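Local coordinates for 457aa long hypothetical protein (Pyrococcus horikoshii, PDB 2CSU) that is of unknown function but carries a Rossmann-type CoA-binding domain followed by flavodoxin-like and ligase-type domains related to those of succinyl-CoA ligases, at residues Ser57-Val71 against Gln83-Thr96. Residues are numbered along the deposited sequence; the frame is centred on the assembly and turned at random.
Sequences SVKDIPDEIDLAIIV and QCGEKGVKGVVIIT
The ammonium group of Lys87 reaches from the last turn of its helix into the loop opposite and is gripped there from several directions. Its NZ gives a short bond of 2.5 Å to Ile61 O, met almost head-on at a C=O...N angle of 160°, and a weak one to Asp63 O, while two waters accept from it and lead to Lys59 O and to the carboxylate of Glu64. A bend at chi2 (57°) in an otherwise extended chain lays CD and CE against Val58 O, and CE also meets Ile65 CG1 at 4.0 Å. One turn earlier, Gln83 OE1 takes a bond from Ser57 OG that is modelled very short, so its exact length is doubtful, and a second from a water that bridges to Val58 N. Lys59 crosses the Gln83 side chain at about a right angle, its CD over CG, before NZ forms a salt bridge with Glu86 OE1 at 3.1 Å.

Past the Schellman motif at Gly88, the chain turns into strand 91-94, which runs parallel to strand 67-70. Gly91 N donates to Asp66 O and Gly91 O accepts from Ala68 N; Val93 repeats this with Ala68 O and Ile70 N, and Ile95 N closes the pairing on Ile70 O at 2.9 Å. On the face turned to helix 74-87 Cys84 SG packs on Ala68 CB at 3.7 Å, and Ile70 CD1 lies on Val92 CG1 at 3.6 Å. On the other face Ile69 and Val93 lie side by side, with Ile69 CD1 against Val93 CB.

These are elements of one beta-alpha-beta unit of the Rossmann-type CoA-binding domain: helix 74-87 links the two strands, strand 10-14 flanks 67-70, where both carboxylate oxygens of Asp66 accept from the backbone of Lys9 and Gly10, and strand 123-125 follows 91-94 at the sheet's edge.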
loop_
_atom_site.group_PDB
_atom_site.type_symbol
_atom_site.label_atom_id
_atom_site.label_comp_id
_atom_site.label_asym_id
_atom_site.label_seq_id
_atom_site.Cartn_x
_atom_site.Cartn_y
_atom_site.Cartn_z
ATOM N N SER A 57 10.378 -44.667 7.181
ATOM C CA SER A 57 9.851 -44.595 5.826
ATOM C C SER A 57 8.330 -44.428 5.832
ATOM O O SER A 57 7.636 -44.812 6.765
ATOM C CB SER A 57 10.231 -45.884 5.096
ATOM O OG SER A 57 9.434 -46.013 3.919
ATOM N N VAL A 58 7.820 -43.790 4.764
ATOM C CA VAL A 58 6.383 -43.571 4.678
ATOM C C VAL A 58 5.613 -44.890 4.601
ATOM O O VAL A 58 4.395 -44.942 4.699
ATOM C CB VAL A 58 6.102 -42.736 3.429
ATOM C CG1 VAL A 58 6.576 -43.485 2.186
ATOM C CG2 VAL A 58 4.614 -42.467 3.310
ATOM N N LYS A 59 6.369 -45.980 4.378
ATOM C CA LYS A 59 5.729 -47.284 4.265
ATOM C C LYS A 59 5.334 -47.844 5.636
ATOM O O LYS A 59 4.460 -48.689 5.766
ATOM C CB LYS A 59 6.711 -48.240 3.585
ATOM C CG LYS A 59 6.773 -48.036 2.070
ATOM C CD LYS A 59 8.130 -48.437 1.488
ATOM C CE LYS A 59 8.315 -49.956 1.423
ATOM N NZ LYS A 59 9.427 -50.279 0.530
ATOM N N ASP A 60 6.040 -47.365 6.679
ATOM C CA ASP A 60 5.838 -47.939 8.006
ATOM C C ASP A 60 4.640 -47.335 8.740
ATOM O O ASP A 60 4.217 -47.804 9.788
ATOM C CB ASP A 60 7.111 -47.719 8.826
ATOM C CG ASP A 60 8.308 -48.263 8.061
ATOM O OD1 ASP A 60 8.224 -49.401 7.598
ATOM O OD2 ASP A 60 9.307 -47.558 7.948
ATOM N N ILE A 61 4.115 -46.230 8.184
ATOM C CA ILE A 61 2.944 -45.607 8.803
ATOM C C ILE A 61 1.702 -46.520 8.752
ATOM O O ILE A 61 1.192 -46.864 7.696
ATOM C CB ILE A 61 2.653 -44.288 8.078
ATOM C CG1 ILE A 61 3.842 -43.336 8.199
ATOM C CG2 ILE A 61 1.439 -43.592 8.724
ATOM C CD1 ILE A 61 3.578 -41.991 7.515
ATOM N N PRO A 62 1.240 -46.929 9.953
ATOM C CA PRO A 62 0.079 -47.812 10.086
ATOM C C PRO A 62 -1.194 -47.263 9.414
ATOM O O PRO A 62 -1.946 -47.975 8.758
ATOM C CB PRO A 62 -0.161 -48.034 11.581
ATOM C CG PRO A 62 1.113 -47.624 12.315
ATOM C CD PRO A 62 1.765 -46.604 11.269
ATOM N N ASP A 63 -1.460 -45.964 9.637
ATOM C CA ASP A 63 -2.672 -45.358 9.082
ATOM C C ASP A 63 -2.541 -45.093 7.575
ATOM O O ASP A 63 -1.501 -45.300 6.965
ATOM C CB ASP A 63 -2.900 -44.050 9.842
ATOM C CG ASP A 63 -4.149 -43.341 9.341
ATOM O OD1 ASP A 63 -5.209 -43.964 9.354
ATOM O OD2 ASP A 63 -4.063 -42.151 9.057
ATOM N N GLU A 64 -3.660 -44.666 6.955
ATOM C CA GLU A 64 -3.612 -44.383 5.523
ATOM C C GLU A 64 -3.083 -42.974 5.243
ATOM O O GLU A 64 -3.394 -42.016 5.938
ATOM C CB GLU A 64 -5.021 -44.539 4.951
ATOM C CG GLU A 64 -5.087 -45.590 3.841
ATOM C CD GLU A 64 -5.352 -46.946 4.452
ATOM O OE1 GLU A 64 -6.461 -47.172 4.918
ATOM O OE2 GLU A 64 -4.439 -47.769 4.464
ATOM N N ILE A 65 -2.227 -42.878 4.210
ATOM C CA ILE A 65 -1.719 -41.580 3.792
ATOM C C ILE A 65 -2.241 -41.218 2.395
ATOM O O ILE A 65 -2.141 -41.985 1.447
ATOM C CB ILE A 65 -0.190 -41.658 3.769
ATOM C CG1 ILE A 65 0.353 -42.050 5.147
ATOM C CG2 ILE A 65 0.411 -40.291 3.385
ATOM C CD1 ILE A 65 0.028 -41.014 6.229
ATOM N N ASP A 66 -2.866 -40.026 2.296
ATOM C CA ASP A 66 -3.316 -39.573 0.981
ATOM C C ASP A 66 -2.561 -38.329 0.504
ATOM O O ASP A 66 -2.731 -37.854 -0.608
ATOM C CB ASP A 66 -4.834 -39.323 1.005
ATOM C CG ASP A 66 -5.199 -38.291 2.065
ATOM O OD1 ASP A 66 -4.442 -38.164 3.028
ATOM O OD2 ASP A 66 -6.254 -37.668 1.941
ATOM N N LEU A 67 -1.719 -37.788 1.406
ATOM C CA LEU A 67 -0.886 -36.649 1.018
ATOM C C LEU A 67 0.494 -36.720 1.671
ATOM O O LEU A 67 0.628 -36.961 2.862
ATOM C CB LEU A 67 -1.585 -35.363 1.453
ATOM C CG LEU A 67 -0.699 -34.128 1.280
ATOM C CD1 LEU A 67 -0.365 -33.867 -0.189
ATOM C CD2 LEU A 67 -1.354 -32.849 1.796
ATOM N N ALA A 68 1.509 -36.458 0.857
ATOM C CA ALA A 68 2.874 -36.448 1.356
ATOM C C ALA A 68 3.599 -35.220 0.859
ATOM O O ALA A 68 3.385 -34.775 -0.266
ATOM C CB ALA A 68 3.620 -37.706 0.903
ATOM N N ILE A 69 4.463 -34.673 1.706
ATOM C CA ILE A 69 5.251 -33.519 1.339
ATOM C C ILE A 69 6.689 -34.004 1.294
ATOM O O ILE A 69 7.221 -34.490 2.299
ATOM C CB ILE A 69 5.164 -32.392 2.377
ATOM C CG1 ILE A 69 3.703 -32.135 2.791
ATOM C CG2 ILE A 69 5.836 -31.144 1.813
ATOM C CD1 ILE A 69 2.729 -31.946 1.643
ATOM N N ILE A 70 7.320 -33.896 0.131
ATOM C CA ILE A 70 8.688 -34.330 0.009
ATOM C C ILE A 70 9.597 -33.123 0.130
ATOM O O ILE A 70 9.606 -32.233 -0.723
ATOM C CB ILE A 70 8.902 -35.078 -1.310
ATOM C CG1 ILE A 70 8.004 -36.326 -1.319
ATOM C CG2 ILE A 70 10.365 -35.449 -1.466
ATOM C CD1 ILE A 70 8.178 -37.259 -2.528
ATOM N N VAL A 71 10.346 -33.096 1.229
ATOM C CA VAL A 71 11.258 -32.007 1.522
ATOM C C VAL A 71 12.619 -32.546 1.935
ATOM O O VAL A 71 13.237 -32.111 2.900
ATOM C CB VAL A 71 10.646 -31.144 2.626
ATOM C CG1 VAL A 71 10.585 -31.935 3.935
ATOM C CG2 VAL A 71 11.484 -29.893 2.824
ATOM N N GLN A 83 8.316 -44.758 -2.949
ATOM C CA GLN A 83 7.785 -45.266 -1.693
ATOM C C GLN A 83 6.341 -44.755 -1.531
ATOM O O GLN A 83 5.434 -45.528 -1.234
ATOM C CB GLN A 83 8.661 -44.812 -0.522
ATOM C CG GLN A 83 9.920 -45.686 -0.304
ATOM C CD GLN A 83 10.818 -45.161 0.808
ATOM O OE1 GLN A 83 10.354 -44.879 1.915
ATOM N NE2 GLN A 83 12.106 -45.033 0.520
ATOM N N CYS A 84 6.120 -43.459 -1.749
ATOM C CA CYS A 84 4.773 -42.924 -1.630
ATOM C C CYS A 84 3.859 -43.730 -2.550
ATOM O O CYS A 84 2.724 -44.061 -2.195
ATOM C CB CYS A 84 4.739 -41.449 -2.020
ATOM S SG CYS A 84 5.555 -40.342 -0.850
ATOM N N GLY A 85 4.377 -44.055 -3.735
ATOM C CA GLY A 85 3.603 -44.825 -4.689
ATOM C C GLY A 85 3.125 -46.162 -4.147
ATOM O O GLY A 85 1.941 -46.498 -4.253
ATOM N N GLU A 86 4.040 -46.933 -3.568
ATOM C CA GLU A 86 3.692 -48.240 -3.026
ATOM C C GLU A 86 2.733 -48.087 -1.840
ATOM O O GLU A 86 1.846 -48.926 -1.617
ATOM C CB GLU A 86 4.962 -48.964 -2.591
ATOM C CG GLU A 86 6.099 -48.868 -3.609
ATOM C CD GLU A 86 7.394 -49.524 -3.131
ATOM O OE1 GLU A 86 7.740 -49.376 -1.935
ATOM O OE2 GLU A 86 8.073 -50.183 -3.954
ATOM N N LYS A 87 2.905 -46.996 -1.098
ATOM C CA LYS A 87 2.112 -46.724 0.099
ATOM C C LYS A 87 0.662 -46.355 -0.241
ATOM O O LYS A 87 -0.241 -46.442 0.582
ATOM C CB LYS A 87 2.771 -45.584 0.870
ATOM C CG LYS A 87 1.960 -45.175 2.103
ATOM C CD LYS A 87 1.717 -46.348 3.056
ATOM C CE LYS A 87 1.123 -45.903 4.398
ATOM N NZ LYS A 87 0.767 -47.077 5.191
ATOM N N GLY A 88 0.465 -45.880 -1.485
ATOM C CA GLY A 88 -0.893 -45.572 -1.932
ATOM C C GLY A 88 -1.242 -44.094 -1.742
ATOM O O GLY A 88 -2.395 -43.708 -1.584
ATOM N N VAL A 89 -0.191 -43.257 -1.720
ATOM C CA VAL A 89 -0.419 -41.825 -1.573
ATOM C C VAL A 89 -1.085 -41.235 -2.819
ATOM O O VAL A 89 -0.765 -41.570 -3.951
ATOM C CB VAL A 89 0.930 -41.152 -1.326
ATOM C CG1 VAL A 89 0.766 -39.634 -1.361
ATOM C CG2 VAL A 89 1.475 -41.568 0.029
ATOM N N LYS A 90 -2.075 -40.356 -2.577
ATOM C CA LYS A 90 -2.813 -39.794 -3.703
ATOM C C LYS A 90 -2.095 -38.589 -4.317
ATOM O O LYS A 90 -1.914 -38.485 -5.524
ATOM C CB LYS A 90 -4.211 -39.399 -3.218
ATOM C CG LYS A 90 -5.117 -40.619 -3.017
ATOM C CD LYS A 90 -6.405 -40.277 -2.263
ATOM C CE LYS A 90 -7.293 -41.506 -2.022
ATOM N NZ LYS A 90 -7.261 -41.868 -0.606
ATOM N N GLY A 91 -1.710 -37.644 -3.441
ATOM C CA GLY A 91 -1.058 -36.434 -3.931
ATOM C C GLY A 91 0.287 -36.182 -3.241
ATOM O O GLY A 91 0.501 -36.511 -2.082
ATOM N N VAL A 92 1.226 -35.609 -4.021
ATOM C CA VAL A 92 2.542 -35.306 -3.468
ATOM C C VAL A 92 2.973 -33.866 -3.782
ATOM O O VAL A 92 2.912 -33.405 -4.915
ATOM C CB VAL A 92 3.550 -36.293 -4.060
ATOM C CG1 VAL A 92 4.950 -35.993 -3.523
ATOM C CG2 VAL A 92 3.165 -37.714 -3.687
ATOM N N VAL A 93 3.420 -33.169 -2.745
ATOM C CA VAL A 93 3.953 -31.838 -2.905
ATOM C C VAL A 93 5.454 -32.016 -2.735
ATOM O O VAL A 93 5.920 -32.471 -1.675
ATOM C CB VAL A 93 3.481 -30.859 -1.816
ATOM C CG1 VAL A 93 4.260 -29.550 -1.969
ATOM C CG2 VAL A 93 1.961 -30.606 -1.922
ATOM N N ILE A 94 6.200 -31.680 -3.780
ATOM C CA ILE A 94 7.656 -31.787 -3.766
ATOM C C ILE A 94 8.214 -30.386 -3.594
ATOM O O ILE A 94 8.201 -29.578 -4.528
ATOM C CB ILE A 94 8.210 -32.389 -5.097
ATOM C CG1 ILE A 94 7.681 -33.815 -5.285
ATOM C CG2 ILE A 94 9.749 -32.411 -5.071
ATOM C CD1 ILE A 94 8.097 -34.452 -6.589
ATOM N N ILE A 95 8.696 -30.101 -2.390
ATOM C CA ILE A 95 9.248 -28.796 -2.080
ATOM C C ILE A 95 10.639 -28.674 -2.667
ATOM O O ILE A 95 11.022 -27.629 -3.179
ATOM C CB ILE A 95 9.322 -28.584 -0.547
ATOM C CG1 ILE A 95 7.917 -28.384 0.014
ATOM C CG2 ILE A 95 10.220 -27.406 -0.220
ATOM C CD1 ILE A 95 7.208 -27.158 -0.522
ATOM N N THR A 96 11.380 -29.767 -2.608
ATOM C CA THR A 96 12.748 -29.808 -3.105
ATOM C C THR A 96 12.987 -29.287 -4.523
ATOM O O THR A 96 12.225 -29.561 -5.454
ATOM C CB THR A 96 13.277 -31.229 -3.009
ATOM O OG1 THR A 96 13.024 -31.710 -1.686
ATOM C CG2 THR A 96 14.793 -31.272 -3.297
HETATM O O HOH W 1 9.452 -42.341 3.043
HETATM O O HOH W 2 1.968 -49.494 4.009
HETATM O O HOH W 3 -1.584 -47.882 3.376
#